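Local structure of leucyl aminopeptidase (Trypanosoma brucei brucei, 5NTD) at residues G[441-453]-G[464-478]. The protein probably removes N-terminal amino acids, leucine among them, from peptides as a metal-dependent M17 aminopeptidase that binds the inhibitor bestatin. Sequence-based numbering, arbitrary orientation.
With BES (2-(3-amino-2-hydroxy-4-phenyl-butyrylamino)-4-methyl-pentanoic acid), chain B.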
loop_
_atom_site.group_PDB
_atom_site.type_symbol
_atom_site.label_atom_id
_atom_site.label_comp_id
_atom_site.label_asym_id
_atom_site.label_seq_id
_atom_site.Cartn_x
_atom_site.Cartn_y
_atom_site.Cartn_z
ATOM N N PRO G 441 0.455 -18.995 27.510
ATOM C CA PRO G 441 0.462 -20.012 26.465
ATOM C C PRO G 441 -0.231 -19.615 25.189
ATOM O O PRO G 441 -1.194 -18.826 25.194
ATOM C CB PRO G 441 -0.300 -21.182 27.071
ATOM C CG PRO G 441 -0.828 -20.727 28.363
ATOM C CD PRO G 441 -0.487 -19.304 28.584
ATOM N N VAL G 442 0.291 -20.163 24.092
ATOM C CA VAL G 442 -0.416 -20.149 22.824
ATOM C C VAL G 442 -0.839 -21.559 22.468
ATOM O O VAL G 442 -0.288 -22.521 22.966
ATOM C CB VAL G 442 0.347 -19.503 21.679
ATOM C CG1 VAL G 442 0.626 -18.044 21.987
ATOM C CG2 VAL G 442 1.640 -20.239 21.388
ATOM N N LEU G 443 -1.826 -21.645 21.579
ATOM C CA LEU G 443 -2.428 -22.935 21.190
ATOM C C LEU G 443 -1.371 -23.969 20.790
ATOM O O LEU G 443 -0.565 -23.709 19.939
ATOM C CB LEU G 443 -3.406 -22.759 20.037
ATOM C CG LEU G 443 -4.033 -24.026 19.467
ATOM C CD1 LEU G 443 -4.991 -24.640 20.461
ATOM C CD2 LEU G 443 -4.762 -23.692 18.166
ATOM N N TYR G 444 -1.417 -25.115 21.449
ATOM C CA TYR G 444 -0.709 -26.319 21.024
ATOM C C TYR G 444 -1.695 -27.290 20.408
ATOM O O TYR G 444 -2.510 -27.896 21.073
ATOM C CB TYR G 444 0.023 -26.997 22.195
ATOM C CG TYR G 444 0.849 -28.191 21.772
ATOM C CD1 TYR G 444 2.120 -28.020 21.232
ATOM C CD2 TYR G 444 0.368 -29.496 21.919
ATOM C CE1 TYR G 444 2.878 -29.087 20.831
ATOM C CE2 TYR G 444 1.130 -30.597 21.505
ATOM C CZ TYR G 444 2.374 -30.371 20.968
ATOM O OH TYR G 444 3.148 -31.413 20.554
ATOM N N CYS G 445 -1.570 -27.433 19.111
ATOM C CA CYS G 445 -2.466 -28.303 18.311
ATOM C C CYS G 445 -1.821 -28.692 16.975
ATOM O O CYS G 445 -2.275 -28.277 15.914
ATOM C CB CYS G 445 -3.806 -27.627 18.095
ATOM S SG CYS G 445 -5.074 -28.815 17.602
ATOM N N PRO G 446 -0.726 -29.470 17.027
ATOM C CA PRO G 446 0.036 -29.867 15.843
ATOM C C PRO G 446 -0.799 -30.405 14.689
ATOM O O PRO G 446 -0.471 -30.184 13.550
ATOM C CB PRO G 446 0.953 -30.997 16.362
ATOM C CG PRO G 446 0.973 -30.879 17.810
ATOM C CD PRO G 446 -0.278 -30.169 18.236
ATOM N N GLU G 447 -1.839 -31.146 14.993
ATOM C CA GLU G 447 -2.701 -31.700 13.935
ATOM C C GLU G 447 -3.341 -30.609 13.075
ATOM O O GLU G 447 -3.633 -30.821 11.921
ATOM C CB GLU G 447 -3.776 -32.659 14.486
ATOM C CG GLU G 447 -4.775 -32.044 15.469
ATOM C CD GLU G 447 -4.369 -32.162 16.924
ATOM O OE1 GLU G 447 -3.154 -32.126 17.232
ATOM O OE2 GLU G 447 -5.291 -32.245 17.781
ATOM N N TYR G 448 -3.531 -29.430 13.642
ATOM C CA TYR G 448 -4.033 -28.262 12.871
ATOM C C TYR G 448 -2.946 -27.362 12.283
ATOM O O TYR G 448 -3.193 -26.644 11.335
ATOM C CB TYR G 448 -4.996 -27.410 13.709
ATOM C CG TYR G 448 -6.269 -28.093 14.131
ATOM C CD1 TYR G 448 -6.714 -29.294 13.514
ATOM C CD2 TYR G 448 -7.077 -27.527 15.112
ATOM C CE1 TYR G 448 -7.902 -29.906 13.906
ATOM C CE2 TYR G 448 -8.267 -28.128 15.485
ATOM C CZ TYR G 448 -8.672 -29.329 14.891
ATOM O OH TYR G 448 -9.849 -29.924 15.271
ATOM N N HIS G 449 -1.755 -27.396 12.850
ATOM C CA HIS G 449 -0.609 -26.600 12.322
ATOM C C HIS G 449 0.040 -27.255 11.113
ATOM O O HIS G 449 0.444 -26.606 10.170
ATOM C CB HIS G 449 0.471 -26.383 13.361
ATOM C CG HIS G 449 -0.052 -25.969 14.685
ATOM N ND1 HIS G 449 -1.159 -25.157 14.828
ATOM C CD2 HIS G 449 0.351 -26.278 15.946
ATOM C CE1 HIS G 449 -1.410 -24.975 16.111
ATOM N NE2 HIS G 449 -0.528 -25.662 16.810
ATOM N N GLU G 450 0.169 -28.558 11.196
ATOM C CA GLU G 450 0.878 -29.367 10.188
ATOM C C GLU G 450 0.450 -29.109 8.723
ATOM O O GLU G 450 1.302 -28.926 7.877
ATOM C CB GLU G 450 0.729 -30.839 10.531
ATOM C CG GLU G 450 1.450 -31.791 9.614
ATOM C CD GLU G 450 1.136 -33.232 9.961
ATOM O OE1 GLU G 450 0.431 -33.514 10.987
ATOM O OE2 GLU G 450 1.597 -34.098 9.165
ATOM N N PRO G 451 -0.851 -29.097 8.435
ATOM C CA PRO G 451 -1.289 -28.881 7.040
ATOM C C PRO G 451 -0.898 -27.534 6.443
ATOM O O PRO G 451 -0.830 -27.397 5.222
ATOM C CB PRO G 451 -2.816 -28.979 7.119
ATOM C CG PRO G 451 -3.117 -29.585 8.442
ATOM C CD PRO G 451 -1.990 -29.217 9.346
ATOM N N GLU G 452 -0.616 -26.562 7.296
ATOM C CA GLU G 452 -0.221 -25.231 6.818
ATOM C C GLU G 452 1.129 -25.198 6.110
ATOM O O GLU G 452 1.426 -24.256 5.378
ATOM C CB GLU G 452 -0.199 -24.223 7.959
ATOM C CG GLU G 452 -1.586 -23.919 8.520
ATOM C CD GLU G 452 -2.500 -23.216 7.529
ATOM O OE1 GLU G 452 -2.014 -22.708 6.504
ATOM O OE2 GLU G 452 -3.716 -23.168 7.790
ATOM N N PHE G 453 1.918 -26.238 6.307
ATOM C CA PHE G 453 3.270 -26.262 5.770
ATOM C C PHE G 453 3.464 -27.229 4.586
ATOM O O PHE G 453 4.593 -27.585 4.279
ATOM C CB PHE G 453 4.278 -26.555 6.906
ATOM C CG PHE G 453 4.374 -25.456 7.910
ATOM C CD1 PHE G 453 5.126 -24.329 7.660
ATOM C CD2 PHE G 453 3.688 -25.532 9.107
ATOM C CE1 PHE G 453 5.198 -23.295 8.591
ATOM C CE2 PHE G 453 3.763 -24.515 10.044
ATOM C CZ PHE G 453 4.522 -23.396 9.789
ATOM N N MET G 464 3.355 -20.624 6.629
ATOM C CA MET G 464 1.939 -21.072 6.561
ATOM C C MET G 464 1.255 -20.577 5.283
ATOM O O MET G 464 1.420 -19.450 4.901
ATOM C CB MET G 464 1.135 -20.556 7.739
ATOM C CG MET G 464 1.730 -20.874 9.097
ATOM S SD MET G 464 1.719 -19.345 10.077
ATOM C CE MET G 464 3.331 -18.762 9.466
ATOM N N GLU G 465 0.507 -21.462 4.660
ATOM C CA GLU G 465 -0.385 -21.114 3.547
ATOM C C GLU G 465 -1.391 -20.042 3.984
ATOM O O GLU G 465 -1.580 -19.059 3.306
ATOM C CB GLU G 465 -1.122 -22.360 3.023
ATOM C CG GLU G 465 -2.122 -22.161 1.875
ATOM C CD GLU G 465 -1.544 -21.425 0.662
ATOM O OE1 GLU G 465 -0.321 -21.480 0.421
ATOM O OE2 GLU G 465 -2.316 -20.761 -0.064
ATOM N N ARG G 466 -1.954 -20.223 5.163
ATOM C CA ARG G 466 -2.872 -19.239 5.774
ATOM C C ARG G 466 -2.251 -18.647 7.055
ATOM O O ARG G 466 -2.042 -19.342 8.033
ATOM C CB ARG G 466 -4.223 -19.870 6.109
ATOM C CG ARG G 466 -4.851 -20.595 4.934
ATOM C CD ARG G 466 -6.152 -21.280 5.283
ATOM N NE ARG G 466 -5.983 -22.336 6.279
ATOM C CZ ARG G 466 -6.957 -23.124 6.737
ATOM N NH1 ARG G 466 -8.208 -23.010 6.300
ATOM N NH2 ARG G 466 -6.687 -24.044 7.653
ATOM N N ARG G 467 -1.999 -17.349 7.036
ATOM C CA ARG G 467 -1.283 -16.668 8.132
ATOM C C ARG G 467 -2.200 -16.287 9.304
ATOM O O ARG G 467 -1.747 -15.925 10.389
ATOM C CB ARG G 467 -0.532 -15.454 7.603
ATOM C CG ARG G 467 0.485 -15.817 6.498
ATOM C CD ARG G 467 1.879 -15.178 6.587
ATOM N NE ARG G 467 2.223 -14.050 5.692
ATOM C CZ ARG G 467 2.969 -12.990 6.014
ATOM N NH1 ARG G 467 3.397 -12.781 7.261
ATOM N NH2 ARG G 467 3.231 -12.080 5.071
ATOM N N ASP G 468 -3.492 -16.436 9.084
ATOM C CA ASP G 468 -4.493 -16.214 10.143
ATOM C C ASP G 468 -4.989 -17.511 10.846
ATOM O O ASP G 468 -6.172 -17.664 11.168
ATOM C CB ASP G 468 -5.682 -15.452 9.566
ATOM C CG ASP G 468 -6.307 -16.143 8.351
ATOM O OD1 ASP G 468 -6.068 -17.344 8.076
ATOM O OD2 ASP G 468 -7.036 -15.436 7.646
ATOM N N ASN G 469 -4.077 -18.440 11.039
ATOM C CA ASN G 469 -4.379 -19.741 11.642
ATOM C C ASN G 469 -3.384 -20.148 12.744
ATOM O O ASN G 469 -2.654 -21.130 12.612
ATOM C CB ASN G 469 -4.450 -20.829 10.578
ATOM C CG ASN G 469 -5.094 -22.097 11.087
ATOM O OD1 ASN G 469 -5.795 -22.106 12.091
ATOM N ND2 ASN G 469 -4.826 -23.200 10.393
ATOM N N ALA G 470 -3.361 -19.329 13.791
ATOM C CA ALA G 470 -2.485 -19.522 14.981
ATOM C C ALA G 470 -0.993 -19.398 14.579
ATOM O O ALA G 470 -0.252 -20.363 14.552
ATOM C CB ALA G 470 -2.757 -20.842 15.652
ATOM N N GLY G 471 -0.595 -18.177 14.282
ATOM C CA GLY G 471 0.736 -17.899 13.756
ATOM C C GLY G 471 1.885 -18.132 14.730
ATOM O O GLY G 471 2.959 -18.526 14.340
ATOM N N VAL G 472 1.662 -17.835 15.991
ATOM C CA VAL G 472 2.706 -18.050 17.004
ATOM C C VAL G 472 2.933 -19.566 17.087
ATOM O O VAL G 472 4.047 -20.036 17.143
ATOM C CB VAL G 472 2.331 -17.526 18.385
ATOM C CG1 VAL G 472 3.538 -17.631 19.314
ATOM C CG2 VAL G 472 1.863 -16.084 18.338
ATOM N N SER G 473 1.820 -20.289 17.099
ATOM C CA SER G 473 1.818 -21.728 17.261
ATOM C C SER G 473 2.481 -22.429 16.083
ATOM O O SER G 473 3.317 -23.321 16.240
ATOM C CB SER G 473 0.404 -22.238 17.451
ATOM O OG SER G 473 -0.255 -21.570 18.525
ATOM N N CYS G 474 2.089 -22.028 14.897
ATOM C CA CYS G 474 2.617 -22.637 13.656
ATOM C C CYS G 474 4.135 -22.467 13.529
ATOM O O CYS G 474 4.825 -23.383 13.110
ATOM C CB CYS G 474 1.924 -22.075 12.408
ATOM S SG CYS G 474 0.264 -22.744 12.177
ATOM N N ALA G 475 4.651 -21.316 13.913
ATOM C CA ALA G 475 6.120 -21.114 13.905
ATOM C C ALA G 475 6.805 -22.098 14.869
ATOM O O ALA G 475 7.845 -22.671 14.578
ATOM C CB ALA G 475 6.487 -19.696 14.250
ATOM N N GLY G 476 6.175 -22.298 16.013
ATOM C CA GLY G 476 6.653 -23.279 16.994
ATOM C C GLY G 476 6.607 -24.673 16.417
ATOM O O GLY G 476 7.573 -25.431 16.485
ATOM N N TYR G 477 5.492 -24.989 15.791
ATOM C CA TYR G 477 5.316 -26.319 15.179
ATOM C C TYR G 477 6.465 -26.615 14.228
ATOM O O TYR G 477 7.022 -27.697 14.216
ATOM C CB TYR G 477 3.972 -26.453 14.452
ATOM C CG TYR G 477 3.949 -27.684 13.581
ATOM C CD1 TYR G 477 3.721 -28.944 14.128
ATOM C CD2 TYR G 477 4.247 -27.610 12.221
ATOM C CE1 TYR G 477 3.748 -30.089 13.351
ATOM C CE2 TYR G 477 4.276 -28.751 11.434
ATOM C CZ TYR G 477 4.028 -29.980 12.008
ATOM O OH TYR G 477 4.090 -31.111 11.238
ATOM N N PHE G 478 6.790 -25.640 13.386
ATOM C CA PHE G 478 7.853 -25.801 12.387
ATOM C C PHE G 478 9.131 -26.313 13.066
ATOM O O PHE G 478 9.789 -27.242 12.607
ATOM C CB PHE G 478 8.162 -24.495 11.654
ATOM C CG PHE G 478 9.299 -24.612 10.689
ATOM C CD1 PHE G 478 10.610 -24.516 11.120
ATOM C CD2 PHE G 478 9.062 -24.852 9.341
ATOM C CE1 PHE G 478 11.666 -24.645 10.227
ATOM C CE2 PHE G 478 10.116 -24.987 8.439
ATOM C CZ PHE G 478 11.412 -24.878 8.876
HETATM N N2 BES B . 12.440 -11.328 13.736
HETATM C C1 BES B . 11.111 -11.255 13.132
HETATM C C6 BES B . 9.963 -11.234 14.172
HETATM C C7 BES B . 9.625 -9.916 14.811
HETATM C C8 BES B . 10.326 -9.461 15.919
HETATM C C12 BES B . 8.564 -9.152 14.342
HETATM C C9 BES B . 10.004 -8.246 16.518
HETATM C C11 BES B . 8.239 -7.925 14.941
HETATM C C10 BES B . 8.962 -7.465 16.024
HETATM C C2 BES B . 11.001 -12.465 12.179
HETATM O O2 BES B . 12.275 -12.900 11.613
HETATM C C3 BES B . 10.120 -12.066 11.033
HETATM O O3 BES B . 10.737 -11.532 10.081
HETATM N N1 BES B . 8.828 -12.394 11.196
HETATM C C4 BES B . 7.777 -12.138 10.257
HETATM C C13 BES B . 7.570 -13.309 9.303
HETATM C C14 BES B . 6.753 -12.982 8.055
HETATM C C15 BES B . 7.105 -11.702 7.307
HETATM C C16 BES B . 6.894 -14.103 7.055
HETATM C C5 BES B . 6.480 -11.913 10.958
HETATM O O1 BES B . 5.751 -11.020 10.527
HETATM O O4 BES B . 6.168 -12.617 11.923
HETATM O O HOH W 1 -2.972 -23.934 13.179
HETATM O O HOH W 2 -5.532 -26.115 10.154
#
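The chain from L443 to E452, with its short helix 446-449 followed by a 3-10 turn at 450-452, runs past helix 471-478 and the loop before it, the CA atoms of H449 and C474 lying 5.3 Å apart. One backbone bond crosses, E465 N to E452 O (3.0 Å). At the other end the S473 hydroxyl donates to L443 O (2.6 Å), in the carbonyl plane on a lone pair. The carboxylate of E452 is the polar centre. Its chain, bent at chi2 (-66°), turns the two oxygens to the 464-469 loop: OE1 accepts R466 N from the syn side, well out of the carboxylate plane, while OE2 takes R466 NE (2.8 Å) on its syn lone pair, less straight, NH2 of the same guanidinium, and N469 ND2 (2.8 Å) from the anti side. Four donors thus fix the rotation of a buried carboxylate and probably help keep it ionised. The H449 ring lies with one face toward C474 N and S473 O, its CE1 3.5 Å from S473 CB; water 1 sits in plane at its edge and links ND1 to N469 O. Y477, its CG anti to the backbone N (chi1 167°), turns one face to H449 C and E450 N, and its OH meets E450 CG. F453 slides past Y477 with planes 26° apart and little overlap, while its CZ touches M464 CG at 3.8 Å; F453, Y477 and F478 form an aromatic cluster. D468 forms a salt bridge with R412 of a second subunit. Within the M17 catalytic domain, the contact joins helix 446-449 to helix 471-480 and the loop before it, which carries R467 of the bestatin pocket, NH1 3.5 Å from BES C14, in the two-manganese active site.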